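PDB 2BNG: MB2760 from Mycobacterium tuberculosis, which hydrolyses epoxides to diols, accepting long or bulky lipophilic ones such as 9,10-epoxystearic acid and cholesterol 5,6-oxide in vitro. Local coordinates for residues Ala23-Leu28 with Thr89-Ala94; Thr35-Leu40 with Leu63-Gln68; Ile97-Val102 with Val138-Pro143. All blocks are in the same frame, centred on the assembly; numbering follows the deposited sequence.

Contact 1 of 3, residues Ala23-Leu28 with Thr89-Ala94; sequences AFLNAL and TERTDA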
ATOM      1  N   ALA C  23       3.766  18.263 -27.537  1.00 35.68           N
ATOM      2  CA  ALA C  23       3.694  19.571 -26.865  1.00 35.48           C
ATOM      3  C   ALA C  23       3.079  20.617 -27.809  1.00 34.45           C
ATOM      4  O   ALA C  23       2.197  21.388 -27.410  1.00 34.26           O
ATOM      5  CB  ALA C  23       5.048  20.012 -26.363  1.00 35.89           C
ATOM      6  N   PHE C  24       3.490  20.603 -29.074  1.00 33.49           N
ATOM      7  CA  PHE C  24       2.947  21.559 -30.013  1.00 32.95           C
ATOM      8  C   PHE C  24       1.423  21.415 -30.250  1.00 32.20           C
ATOM      9  O   PHE C  24       0.688  22.390 -30.209  1.00 31.56           O
ATOM     10  CB  PHE C  24       3.722  21.536 -31.331  1.00 32.80           C
ATOM     11  CG  PHE C  24       3.025  22.255 -32.436  1.00 31.41           C
ATOM     12  CD1 PHE C  24       2.914  23.638 -32.410  1.00 29.88           C
ATOM     13  CD2 PHE C  24       2.440  21.533 -33.480  1.00 30.44           C
ATOM     14  CE1 PHE C  24       2.243  24.310 -33.417  1.00 32.02           C
ATOM     15  CE2 PHE C  24       1.771  22.179 -34.510  1.00 32.04           C
ATOM     16  CZ  PHE C  24       1.668  23.586 -34.486  1.00 32.45           C
ATOM     17  N   LEU C  25       0.965  20.196 -30.492  1.00 32.18           N
ATOM     18  CA  LEU C  25      -0.456  19.933 -30.728  1.00 32.11           C
ATOM     19  C   LEU C  25      -1.345  20.207 -29.506  1.00 32.40           C
ATOM     20  O   LEU C  25      -2.436  20.775 -29.659  1.00 32.02           O
ATOM     21  CB  LEU C  25      -0.668  18.525 -31.294  1.00 31.60           C
ATOM     22  CG  LEU C  25      -0.068  18.350 -32.705  1.00 32.13           C
ATOM     23  CD1 LEU C  25       0.029  16.859 -33.046  1.00 31.49           C
ATOM     24  CD2 LEU C  25      -0.854  19.114 -33.785  1.00 29.96           C
ATOM     25  N   ASN C  26      -0.878  19.860 -28.306  1.00 32.77           N
ATOM     26  CA  ASN C  26      -1.590  20.263 -27.096  1.00 33.32           C
ATOM     27  C   ASN C  26      -1.616  21.777 -26.978  1.00 33.23           C
ATOM     28  O   ASN C  26      -2.632  22.358 -26.606  1.00 33.48           O
ATOM     29  CB  ASN C  26      -1.026  19.602 -25.825  1.00 34.47           C
ATOM     30  CG  ASN C  26      -1.320  18.090 -25.767  1.00 36.98           C
ATOM     31  OD1 ASN C  26      -2.446  17.639 -26.023  1.00 38.41           O
ATOM     32  ND2 ASN C  26      -0.303  17.308 -25.445  1.00 38.79           N
ATOM     33  N   ALA C  27      -0.518  22.428 -27.342  1.00 32.97           N
ATOM     34  CA  ALA C  27      -0.446  23.877 -27.266  1.00 33.59           C
ATOM     35  C   ALA C  27      -1.484  24.562 -28.145  1.00 33.55           C
ATOM     36  O   ALA C  27      -2.079  25.557 -27.733  1.00 34.65           O
ATOM     37  CB  ALA C  27       0.966  24.379 -27.602  1.00 33.61           C
ATOM     38  N   LEU C  28      -1.705  24.029 -29.348  1.00 33.41           N
ATOM     39  CA  LEU C  28      -2.747  24.521 -30.248  1.00 33.69           C
ATOM     40  C   LEU C  28      -4.139  24.381 -29.652  1.00 33.94           C
ATOM     41  O   LEU C  28      -4.943  25.316 -29.682  1.00 34.46           O
ATOM     42  CB  LEU C  28      -2.744  23.743 -31.547  1.00 32.93           C
ATOM     43  CG  LEU C  28      -1.827  24.075 -32.701  1.00 34.74           C
ATOM     44  CD1 LEU C  28      -2.138  23.052 -33.785  1.00 33.89           C
ATOM     45  CD2 LEU C  28      -2.041  25.497 -33.204  1.00 35.74           C
ATOM     46  N   THR C  89       1.766  10.870 -37.269  1.00 28.08           N
ATOM     47  CA  THR C  89       0.718  11.114 -36.335  1.00 27.72           C
ATOM     48  C   THR C  89      -0.630  10.643 -36.937  1.00 27.31           C
ATOM     49  O   THR C  89      -0.931  10.922 -38.093  1.00 27.50           O
ATOM     50  CB  THR C  89       0.884  12.626 -36.028  1.00 28.41           C
ATOM     51  OG1 THR C  89       0.819  12.932 -34.670  1.00 29.87           O
ATOM     52  CG2 THR C  89       0.013  13.442 -36.592  1.00 25.49           C
ATOM     53  N   GLU C  90      -1.394   9.845 -36.187  1.00 27.11           N
ATOM     54  CA  GLU C  90      -2.759   9.466 -36.582  1.00 26.59           C
ATOM     55  C   GLU C  90      -3.694  10.140 -35.590  1.00 26.30           C
ATOM     56  O   GLU C  90      -3.624   9.863 -34.387  1.00 27.06           O
ATOM     57  CB  GLU C  90      -2.965   7.942 -36.571  1.00 27.25           C
ATOM     58  CG  GLU C  90      -4.360   7.500 -37.052  1.00 27.19           C
ATOM     59  CD  GLU C  90      -4.771   6.064 -36.643  1.00 29.04           C
ATOM     60  OE1 GLU C  90      -4.246   5.499 -35.656  1.00 30.78           O
ATOM     61  OE2 GLU C  90      -5.658   5.493 -37.308  1.00 29.10           O
ATOM     62  N   ARG C  91      -4.530  11.054 -36.073  1.00 25.60           N
ATOM     63  CA  ARG C  91      -5.334  11.889 -35.190  1.00 25.89           C
ATOM     64  C   ARG C  91      -6.789  12.005 -35.615  1.00 26.57           C
ATOM     65  O   ARG C  91      -7.172  11.672 -36.742  1.00 27.14           O
ATOM     66  CB  ARG C  91      -4.759  13.327 -35.056  1.00 25.27           C
ATOM     67  CG  ARG C  91      -3.329  13.505 -35.464  1.00 25.21           C
ATOM     68  CD  ARG C  91      -2.739  14.804 -34.997  1.00 24.77           C
ATOM     69  NE  ARG C  91      -3.270  15.999 -35.640  1.00 23.31           N
ATOM     70  CZ  ARG C  91      -2.674  16.673 -36.634  1.00 25.21           C
ATOM     71  NH1 ARG C  91      -1.509  16.260 -37.151  1.00 23.06           N
ATOM     72  NH2 ARG C  91      -3.245  17.798 -37.121  1.00 22.30           N
ATOM     73  N   THR C  92      -7.593  12.485 -34.674  1.00 27.25           N
ATOM     74  CA  THR C  92      -8.888  13.074 -34.951  1.00 27.85           C
ATOM     75  C   THR C  92      -8.771  14.542 -34.545  1.00 27.62           C
ATOM     76  O   THR C  92      -8.346  14.860 -33.437  1.00 27.68           O
ATOM     77  CB  THR C  92     -10.008  12.392 -34.151  1.00 28.67           C
ATOM     78  OG1 THR C  92     -10.024  10.982 -34.443  1.00 30.79           O
ATOM     79  CG2 THR C  92     -11.345  12.961 -34.534  1.00 28.48           C
ATOM     80  N   ASP C  93      -9.110  15.434 -35.467  1.00 27.26           N
ATOM     81  CA  ASP C  93      -9.100  16.864 -35.190  1.00 27.44           C
ATOM     82  C   ASP C  93     -10.543  17.360 -35.183  1.00 27.60           C
ATOM     83  O   ASP C  93     -11.436  16.713 -35.725  1.00 27.74           O
ATOM     84  CB  ASP C  93      -8.292  17.619 -36.269  1.00 27.07           C
ATOM     85  CG  ASP C  93      -6.764  17.507 -36.080  1.00 29.84           C
ATOM     86  OD1 ASP C  93      -6.050  18.378 -36.623  1.00 31.90           O
ATOM     87  OD2 ASP C  93      -6.263  16.567 -35.406  1.00 32.09           O
ATOM     88  N   ALA C  94     -10.764  18.519 -34.590  1.00 28.29           N
ATOM     89  CA  ALA C  94     -12.042  19.199 -34.682  1.00 29.56           C
ATOM     90  C   ALA C  94     -11.814  20.697 -34.812  1.00 30.26           C
ATOM     91  O   ALA C  94     -10.975  21.246 -34.106  1.00 29.67           O
ATOM     92  CB  ALA C  94     -12.882  18.891 -33.457  1.00 29.66           C
TER

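Contact 2 of 3, residues Thr35-Leu40 with Leu63-Gln68; sequences TVDAAL and LLRRMQ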
ATOM      1  N   THR C  35       4.014  28.849 -26.326  1.00 43.66           N
ATOM      2  CA  THR C  35       4.568  27.536 -26.659  1.00 42.48           C
ATOM      3  C   THR C  35       4.492  27.249 -28.167  1.00 41.82           C
ATOM      4  O   THR C  35       5.418  26.673 -28.738  1.00 42.36           O
ATOM      5  CB  THR C  35       3.887  26.420 -25.848  1.00 41.66           C
ATOM      6  OG1 THR C  35       4.071  26.685 -24.454  1.00 41.95           O
ATOM      7  CG2 THR C  35       4.447  25.047 -26.188  1.00 39.16           C
ATOM      8  N   VAL C  36       3.396  27.649 -28.808  1.00 40.79           N
ATOM      9  CA  VAL C  36       3.281  27.537 -30.266  1.00 40.06           C
ATOM     10  C   VAL C  36       4.430  28.306 -30.961  1.00 41.48           C
ATOM     11  O   VAL C  36       5.092  27.786 -31.865  1.00 41.60           O
ATOM     12  CB  VAL C  36       1.905  28.022 -30.765  1.00 39.26           C
ATOM     13  CG1 VAL C  36       1.926  28.233 -32.286  1.00 37.92           C
ATOM     14  CG2 VAL C  36       0.807  27.036 -30.325  1.00 37.10           C
ATOM     15  N   ASP C  37       4.673  29.532 -30.507  1.00 42.89           N
ATOM     16  CA  ASP C  37       5.805  30.353 -30.968  1.00 44.94           C
ATOM     17  C   ASP C  37       7.180  29.739 -30.783  1.00 44.98           C
ATOM     18  O   ASP C  37       8.018  29.794 -31.680  1.00 45.80           O
ATOM     19  CB  ASP C  37       5.821  31.692 -30.237  1.00 46.93           C
ATOM     20  CG  ASP C  37       4.867  32.665 -30.829  1.00 50.36           C
ATOM     21  OD1 ASP C  37       4.693  32.635 -32.063  1.00 53.71           O
ATOM     22  OD2 ASP C  37       4.271  33.456 -30.081  1.00 55.05           O
ATOM     23  N   ALA C  38       7.425  29.190 -29.605  1.00 44.40           N
ATOM     24  CA  ALA C  38       8.682  28.509 -29.332  1.00 44.56           C
ATOM     25  C   ALA C  38       8.841  27.221 -30.159  1.00 43.34           C
ATOM     26  O   ALA C  38       9.967  26.851 -30.502  1.00 44.57           O
ATOM     27  CB  ALA C  38       8.802  28.210 -27.852  1.00 44.63           C
ATOM     28  N   ALA C  39       7.725  26.556 -30.490  1.00 41.07           N
ATOM     29  CA  ALA C  39       7.765  25.239 -31.139  1.00 39.37           C
ATOM     30  C   ALA C  39       8.088  25.304 -32.633  1.00 39.10           C
ATOM     31  O   ALA C  39       8.597  24.337 -33.194  1.00 39.05           O
ATOM     32  CB  ALA C  39       6.458  24.493 -30.921  1.00 37.56           C
ATOM     33  N   LEU C  40       7.809  26.432 -33.286  1.00 38.85           N
ATOM     34  CA  LEU C  40       7.875  26.468 -34.754  1.00 38.03           C
ATOM     35  C   LEU C  40       9.158  27.102 -35.247  1.00 39.74           C
ATOM     36  O   LEU C  40       9.468  28.233 -34.906  1.00 40.81           O
ATOM     37  CB  LEU C  40       6.659  27.183 -35.358  1.00 36.72           C
ATOM     38  CG  LEU C  40       5.264  26.612 -35.058  1.00 34.75           C
ATOM     39  CD1 LEU C  40       4.172  27.485 -35.694  1.00 32.10           C
ATOM     40  CD2 LEU C  40       5.130  25.153 -35.500  1.00 31.87           C
ATOM     41  N   LEU C  63      -0.612  33.799 -37.444  1.00 41.77           N
ATOM     42  CA  LEU C  63      -1.870  33.381 -38.072  1.00 41.76           C
ATOM     43  C   LEU C  63      -2.725  32.573 -37.090  1.00 40.64           C
ATOM     44  O   LEU C  63      -3.920  32.853 -36.908  1.00 40.16           O
ATOM     45  CB  LEU C  63      -1.598  32.537 -39.309  1.00 41.52           C
ATOM     46  CG  LEU C  63      -2.769  32.474 -40.270  1.00 44.18           C
ATOM     47  CD1 LEU C  63      -2.900  33.780 -41.041  1.00 47.40           C
ATOM     48  CD2 LEU C  63      -2.581  31.333 -41.230  1.00 45.45           C
ATOM     49  N   LEU C  64      -2.088  31.579 -36.464  1.00 39.80           N
ATOM     50  CA  LEU C  64      -2.742  30.734 -35.486  1.00 39.46           C
ATOM     51  C   LEU C  64      -3.170  31.520 -34.255  1.00 40.55           C
ATOM     52  O   LEU C  64      -4.300  31.373 -33.777  1.00 40.27           O
ATOM     53  CB  LEU C  64      -1.841  29.563 -35.090  1.00 38.60           C
ATOM     54  CG  LEU C  64      -1.601  28.510 -36.184  1.00 38.53           C
ATOM     55  CD1 LEU C  64      -0.500  27.554 -35.754  1.00 38.33           C
ATOM     56  CD2 LEU C  64      -2.877  27.752 -36.575  1.00 35.68           C
ATOM     57  N   ARG C  65      -2.280  32.374 -33.757  1.00 41.90           N
ATOM     58  CA  ARG C  65      -2.616  33.246 -32.645  1.00 43.56           C
ATOM     59  C   ARG C  65      -3.858  34.080 -32.945  1.00 44.23           C
ATOM     60  O   ARG C  65      -4.713  34.268 -32.075  1.00 44.51           O
ATOM     61  CB  ARG C  65      -1.435  34.143 -32.270  1.00 44.55           C
ATOM     62  CG  ARG C  65      -1.698  35.053 -31.072  1.00 46.19           C
ATOM     63  CD  ARG C  65      -0.532  36.021 -30.823  1.00 48.02           C
ATOM     64  NE  ARG C  65       0.663  35.298 -30.376  1.00 49.26           N
ATOM     65  CZ  ARG C  65       0.967  35.044 -29.100  1.00 50.58           C
ATOM     66  NH1 ARG C  65       0.165  35.463 -28.120  1.00 49.20           N
ATOM     67  NH2 ARG C  65       2.080  34.365 -28.802  1.00 50.91           N
ATOM     68  N   ARG C  66      -3.970  34.558 -34.176  1.00 45.08           N
ATOM     69  CA  ARG C  66      -5.071  35.438 -34.521  1.00 46.21           C
ATOM     70  C   ARG C  66      -6.395  34.730 -34.723  1.00 46.13           C
ATOM     71  O   ARG C  66      -7.425  35.370 -34.883  1.00 46.87           O
ATOM     72  CB  ARG C  66      -4.710  36.328 -35.692  1.00 46.90           C
ATOM     73  CG  ARG C  66      -3.810  37.400 -35.214  1.00 47.80           C
ATOM     74  CD  ARG C  66      -3.460  38.329 -36.268  1.00 47.85           C
ATOM     75  NE  ARG C  66      -2.475  39.238 -35.733  1.00 47.82           N
ATOM     76  CZ  ARG C  66      -1.753  40.016 -36.493  1.00 48.41           C
ATOM     77  NH1 ARG C  66      -1.990  39.946 -37.762  1.00 47.45           N
ATOM     78  NH2 ARG C  66      -0.833  40.841 -36.014  1.00 48.27           N
HETATM   79  N   MSE C  67      -6.374  33.415 -34.672  0.44 45.67           N
HETATM   80  CA  MSE C  67      -7.600  32.673 -34.788  1.00 47.06           C
HETATM   81  C   MSE C  67      -8.336  32.466 -33.463  1.00 46.09           C
HETATM   82  O   MSE C  67      -9.512  32.069 -33.425  1.00 45.85           O
HETATM   83  CB  MSE C  67      -7.334  31.355 -35.478  1.00 45.69           C
HETATM   84  CG  MSE C  67      -7.387  31.502 -36.990  1.00 47.26           C
HETATM   85 SE   MSE C  67      -6.952  29.801 -37.755  1.00 53.06          SE
HETATM   86  CE  MSE C  67      -5.171  30.131 -38.436  1.00 49.95           C
ATOM     87  N   GLN C  68      -7.631  32.750 -32.383  1.00 45.85           N
ATOM     88  CA  GLN C  68      -8.164  32.696 -31.049  1.00 45.77           C
ATOM     89  C   GLN C  68      -9.508  33.421 -30.936  1.00 46.22           C
ATOM     90  O   GLN C  68      -9.635  34.581 -31.346  1.00 46.64           O
ATOM     91  CB  GLN C  68      -7.155  33.399 -30.184  1.00 46.31           C
ATOM     92  CG  GLN C  68      -7.004  32.866 -28.875  1.00 47.31           C
ATOM     93  CD  GLN C  68      -7.856  33.483 -27.878  1.00 49.55           C
ATOM     94  OE1 GLN C  68      -8.257  32.843 -26.971  1.00 48.61           O
ATOM     95  NE2 GLN C  68      -8.113  34.732 -27.996  1.00 50.30           N
TER

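Contact 3 of 3, residues Ile97-Val102 with Val138-Pro143; sequences IGPLRV and VALVVP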
ATOM      1  N   ILE C  97     -16.399  26.537 -34.492  1.00 37.93           N
ATOM      2  CA  ILE C  97     -16.742  27.915 -34.791  1.00 38.85           C
ATOM      3  C   ILE C  97     -18.098  28.126 -34.137  1.00 40.19           C
ATOM      4  O   ILE C  97     -19.128  27.651 -34.642  1.00 40.90           O
ATOM      5  CB  ILE C  97     -16.806  28.158 -36.320  1.00 39.66           C
ATOM      6  CG1 ILE C  97     -15.469  27.791 -36.973  1.00 38.83           C
ATOM      7  CG2 ILE C  97     -17.159  29.622 -36.645  1.00 40.26           C
ATOM      8  CD1 ILE C  97     -15.606  27.183 -38.324  1.00 39.72           C
ATOM      9  N   GLY C  98     -18.085  28.810 -32.988  1.00 40.28           N
ATOM     10  CA  GLY C  98     -19.248  28.910 -32.122  1.00 40.83           C
ATOM     11  C   GLY C  98     -19.832  27.535 -31.818  1.00 41.15           C
ATOM     12  O   GLY C  98     -19.116  26.649 -31.304  1.00 40.11           O
ATOM     13  N   PRO C  99     -21.130  27.325 -32.164  1.00 42.18           N
ATOM     14  CA  PRO C  99     -21.804  26.060 -31.825  1.00 41.97           C
ATOM     15  C   PRO C  99     -21.598  24.994 -32.892  1.00 41.11           C
ATOM     16  O   PRO C  99     -22.013  23.854 -32.693  1.00 41.40           O
ATOM     17  CB  PRO C  99     -23.280  26.452 -31.761  1.00 43.60           C
ATOM     18  CG  PRO C  99     -23.409  27.621 -32.768  1.00 44.44           C
ATOM     19  CD  PRO C  99     -22.024  28.260 -32.894  1.00 43.39           C
ATOM     20  N   LEU C 100     -20.974  25.366 -34.011  1.00 39.95           N
ATOM     21  CA  LEU C 100     -20.642  24.418 -35.073  1.00 38.95           C
ATOM     22  C   LEU C 100     -19.326  23.678 -34.792  1.00 37.68           C
ATOM     23  O   LEU C 100     -18.270  24.301 -34.633  1.00 37.20           O
ATOM     24  CB  LEU C 100     -20.566  25.144 -36.423  1.00 38.81           C
ATOM     25  CG  LEU C 100     -20.145  24.303 -37.634  1.00 39.06           C
ATOM     26  CD1 LEU C 100     -21.159  23.147 -37.907  1.00 38.52           C
ATOM     27  CD2 LEU C 100     -19.898  25.176 -38.889  1.00 38.33           C
ATOM     28  N   ARG C 101     -19.392  22.350 -34.730  1.00 37.35           N
ATOM     29  CA  ARG C 101     -18.204  21.535 -34.535  1.00 36.08           C
ATOM     30  C   ARG C 101     -18.021  20.586 -35.703  1.00 35.45           C
ATOM     31  O   ARG C 101     -18.929  19.816 -36.030  1.00 36.30           O
ATOM     32  CB  ARG C 101     -18.307  20.755 -33.231  1.00 36.83           C
ATOM     33  CG  ARG C 101     -17.245  19.688 -33.048  1.00 36.45           C
ATOM     34  CD  ARG C 101     -17.586  18.854 -31.836  1.00 39.93           C
ATOM     35  NE  ARG C 101     -16.473  17.984 -31.516  1.00 41.00           N
ATOM     36  CZ  ARG C 101     -15.519  18.300 -30.652  1.00 41.67           C
ATOM     37  NH1 ARG C 101     -15.584  19.453 -30.006  1.00 41.95           N
ATOM     38  NH2 ARG C 101     -14.497  17.466 -30.446  1.00 40.24           N
ATOM     39  N   VAL C 102     -16.860  20.667 -36.347  1.00 33.71           N
ATOM     40  CA  VAL C 102     -16.560  19.851 -37.515  1.00 33.03           C
ATOM     41  C   VAL C 102     -15.364  18.950 -37.221  1.00 32.11           C
ATOM     42  O   VAL C 102     -14.240  19.412 -37.023  1.00 31.06           O
ATOM     43  CB  VAL C 102     -16.261  20.717 -38.777  1.00 33.55           C
ATOM     44  CG1 VAL C 102     -15.957  19.831 -39.991  1.00 31.12           C
ATOM     45  CG2 VAL C 102     -17.422  21.681 -39.076  1.00 34.08           C
ATOM     46  N   VAL C 138     -26.078  19.195 -38.730  1.00 52.54           N
ATOM     47  CA  VAL C 138     -27.202  18.479 -38.136  1.00 54.83           C
ATOM     48  C   VAL C 138     -27.236  18.664 -36.610  1.00 55.43           C
ATOM     49  O   VAL C 138     -28.311  18.879 -36.026  1.00 57.06           O
ATOM     50  CB  VAL C 138     -27.210  16.972 -38.506  1.00 54.96           C
ATOM     51  CG1 VAL C 138     -28.155  16.199 -37.603  1.00 55.55           C
ATOM     52  CG2 VAL C 138     -27.603  16.780 -39.975  1.00 56.04           C
ATOM     53  N   ALA C 139     -26.066  18.597 -35.977  1.00 54.06           N
ATOM     54  CA  ALA C 139     -25.982  18.699 -34.521  1.00 54.87           C
ATOM     55  C   ALA C 139     -26.354  20.102 -33.999  1.00 56.10           C
ATOM     56  O   ALA C 139     -26.763  20.258 -32.859  1.00 56.98           O
ATOM     57  CB  ALA C 139     -24.623  18.289 -34.045  1.00 52.60           C
ATOM     58  N   LEU C 140     -26.229  21.103 -34.850  1.00 56.94           N
ATOM     59  CA  LEU C 140     -26.678  22.468 -34.608  1.00 58.84           C
ATOM     60  C   LEU C 140     -28.159  22.578 -34.288  1.00 62.35           C
ATOM     61  O   LEU C 140     -28.613  23.565 -33.698  1.00 63.31           O
ATOM     62  CB  LEU C 140     -26.452  23.288 -35.871  1.00 58.69           C
ATOM     63  CG  LEU C 140     -25.548  24.507 -35.896  1.00 57.44           C
ATOM     64  CD1 LEU C 140     -24.313  24.263 -35.071  1.00 55.92           C
ATOM     65  CD2 LEU C 140     -25.217  24.862 -37.335  1.00 56.56           C
ATOM     66  N   VAL C 141     -28.901  21.528 -34.729  1.00 64.61           N
ATOM     67  CA  VAL C 141     -30.347  21.518 -34.696  1.00 67.97           C
ATOM     68  C   VAL C 141     -30.779  20.393 -33.748  1.00 69.35           C
ATOM     69  O   VAL C 141     -31.758  20.518 -33.013  1.00 71.73           O
ATOM     70  CB  VAL C 141     -30.854  21.297 -36.142  1.00 69.18           C
ATOM     71  CG1 VAL C 141     -32.159  20.821 -36.172  1.00 71.64           C
ATOM     72  CG2 VAL C 141     -30.892  22.529 -36.894  1.00 69.53           C
ATOM     73  N   VAL C 142     -30.029  19.297 -33.770  1.00 68.75           N
ATOM     74  CA  VAL C 142     -30.225  18.177 -32.854  1.00 69.93           C
ATOM     75  C   VAL C 142     -28.934  18.025 -32.043  1.00 68.62           C
ATOM     76  O   VAL C 142     -28.049  17.245 -32.419  1.00 67.42           O
ATOM     77  CB  VAL C 142     -30.511  16.842 -33.601  1.00 70.44           C
ATOM     78  CG1 VAL C 142     -31.024  15.791 -32.628  1.00 71.46           C
ATOM     79  CG2 VAL C 142     -31.490  17.049 -34.749  1.00 71.90           C
ATOM     80  N   PRO C 143     -28.811  18.775 -30.929  1.00 69.08           N
ATOM     81  CA  PRO C 143     -27.557  18.765 -30.166  1.00 67.46           C
ATOM     82  C   PRO C 143     -27.164  17.375 -29.731  1.00 67.57           C
ATOM     83  O   PRO C 143     -26.126  17.166 -29.178  1.00 66.53           O
ATOM     84  CB  PRO C 143     -27.854  19.617 -28.931  1.00 68.20           C
ATOM     85  CG  PRO C 143     -29.206  20.139 -29.083  1.00 70.20           C
ATOM     86  CD  PRO C 143     -29.828  19.664 -30.345  1.00 70.82           C
TER

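Contact 1 of 3, residues Ala23-Leu28 with Thr89-Ala94
The guanidinium group of Arg91 carries Leu25 on one face: the methyl CD2 sits over the centre of the group, 4.2 Å above its plane. At its edges lie two other residues of the strand, Thr89, whose CG2 is in the plane, and Asp93. The carboxylate of Asp93 takes a side-on, two-pronged grip, with Arg91 NE giving a hydrogen bond to Asp93 OD2 (3.1 Å) on the syn lone pair of that oxygen. The second prong runs from Arg91 NH2 to Asp93 OD1 (2.9 Å, N-H...O angle 157°), again from the syn side, and completes the salt bridge. Because NH2 also forms a salt bridge with Asp122, the arginine joins two carboxylates, to which the roles of proton donor (Asp93) and proton acceptor (Asp122) are assigned. This matches the Asp-Arg-Asp triad of the limonene-1,2-epoxide hydrolase family, built on the curved sheet of an NTF2-like fold. Helix 13-30 lays Leu25 against it across a buried interface. The bend of the arginine chain at chi3 (-69°) turns a face of the guanidinium to the leucine, and the two side chains cross at about a right angle. The other methyl, Leu25 CD1, rests on the aliphatic part of the arginine, 4.0 Å from Arg91 CD, and reaches Thr89 OG1 more loosely at 4.3 Å. Leu25 also packs on Ile77 of strand 72-83. Glu90, the preceding residue to Arg91, faces a subunit interface, forming a salt bridge with Arg121 and a hydrogen bond with Tyr123 of the second subunit.

Contact 2 of 3, residues Thr35-Leu40 with Leu63-Gln68
Asp37 and Arg65 meet through a single salt bridge, Arg65 NH2 giving a hydrogen bond to Asp37 OD2 at 2.7 Å with an N-H...O angle of 150°. The acceptor lies at the edge of the guanidinium and almost in its plane, whereas the nitrogen approaches OD2 nearly along the C-O bond. The two flat groups are 20° apart, close to coplanar, yet only one oxygen and one nitrogen are engaged. Deeper in the contact, an apolar pair accompanies the charged one: Val36 CG1 touches Leu64 CD1 at 4.3 Å.

Extended through chi1 and chi2 and then bent at chi3 (-68°), the Arg65 chain carries its guanidinium from the C-terminal part of helix 57-65 to helix 33-39. There NH2 finds a second carboxylate, that of Asp34, which lies one residue before the segment 35-40. Phe33 packs against the side chain of Arg65, and Ala61 touches Asp37. Behind the apolar pair, Leu64 packs on Leu28 of helix 13-30. A type I turn from Arg65 to Gln68 follows.

The contact thus joins helices 33-39 and 57-65, with aliphatic groups buried and ions toward the partly exposed side. With two aspartates sharing one guanidinium nitrogen, the positive charge probably offsets the repulsion between the carboxylates and ties both to the neighbouring helix.

Contact 3 of 3, residues Ile97-Val102 with Val138-Pro143
Leu140 meets Pro99 and Leu100 by virtue of its unusual first torsion (chi1 -120°), which almost eclipses CG with the alpha hydrogen; with chi2 at 40° it extends CD1 to the turn that joins two strands. That one methyl makes the contact. It lies 4.1 Å from Pro99 CB and equally 4.1 Å from Leu100 CB, so that the proline ring and the leucine stem form a shallow apolar surface for it. Its closest neighbour, however, is polar: Leu140 CD1 is 3.3 Å from Pro99 O, a van der Waals contact with a carbonyl that is hydrogen-bonded to Lys146.

The turn is a type II' beta turn from Ile97 to Leu100, closing a beta hairpin with a two-residue loop. Gly98, with phi 51°, and Pro99 occupy its corners, and the end residues bond mutually, Ile97 N to Leu100 O at 2.9 Å and Leu100 N to Ile97 O at 3.0 Å. On the other segment, Val138 O accepts bonds from both Val141 N and Val142 N, which curls the chain at Leu140.

The contact lies at the surface of the chain, away from the active site. Leu100 also packs on Leu137 and Val102 on Leu133, so the outer end of the hairpin of strands 86-97 and 100-113 rests along the C-terminal half of helix 126-139, while Arg101 reaches Glu74 on strand 72-83.

How the contacts relate
Depth separates the three contacts. Contact 1 is buried near the centre of the chain and lays a leucine on the arginine that links two active-site carboxylates; contact 2 is partly buried, with an ion pair beside an apolar one; contact 3 is a surface contact made by a single leucine methyl. Contacts 1 and 2 abut, Leu28 CD2 lying 3.6 Å from Leu64 CD1 and Phe24 packing on Leu40: helix 13-30 packs on both helix 33-39 and helix 57-65. Contacts 1 and 3 share the sheet instead: strand 86-97 carries Arg91 and Asp93 and leads to the hairpin turn, from which strand 100-113 returns. Contacts 2 and 3 do not touch.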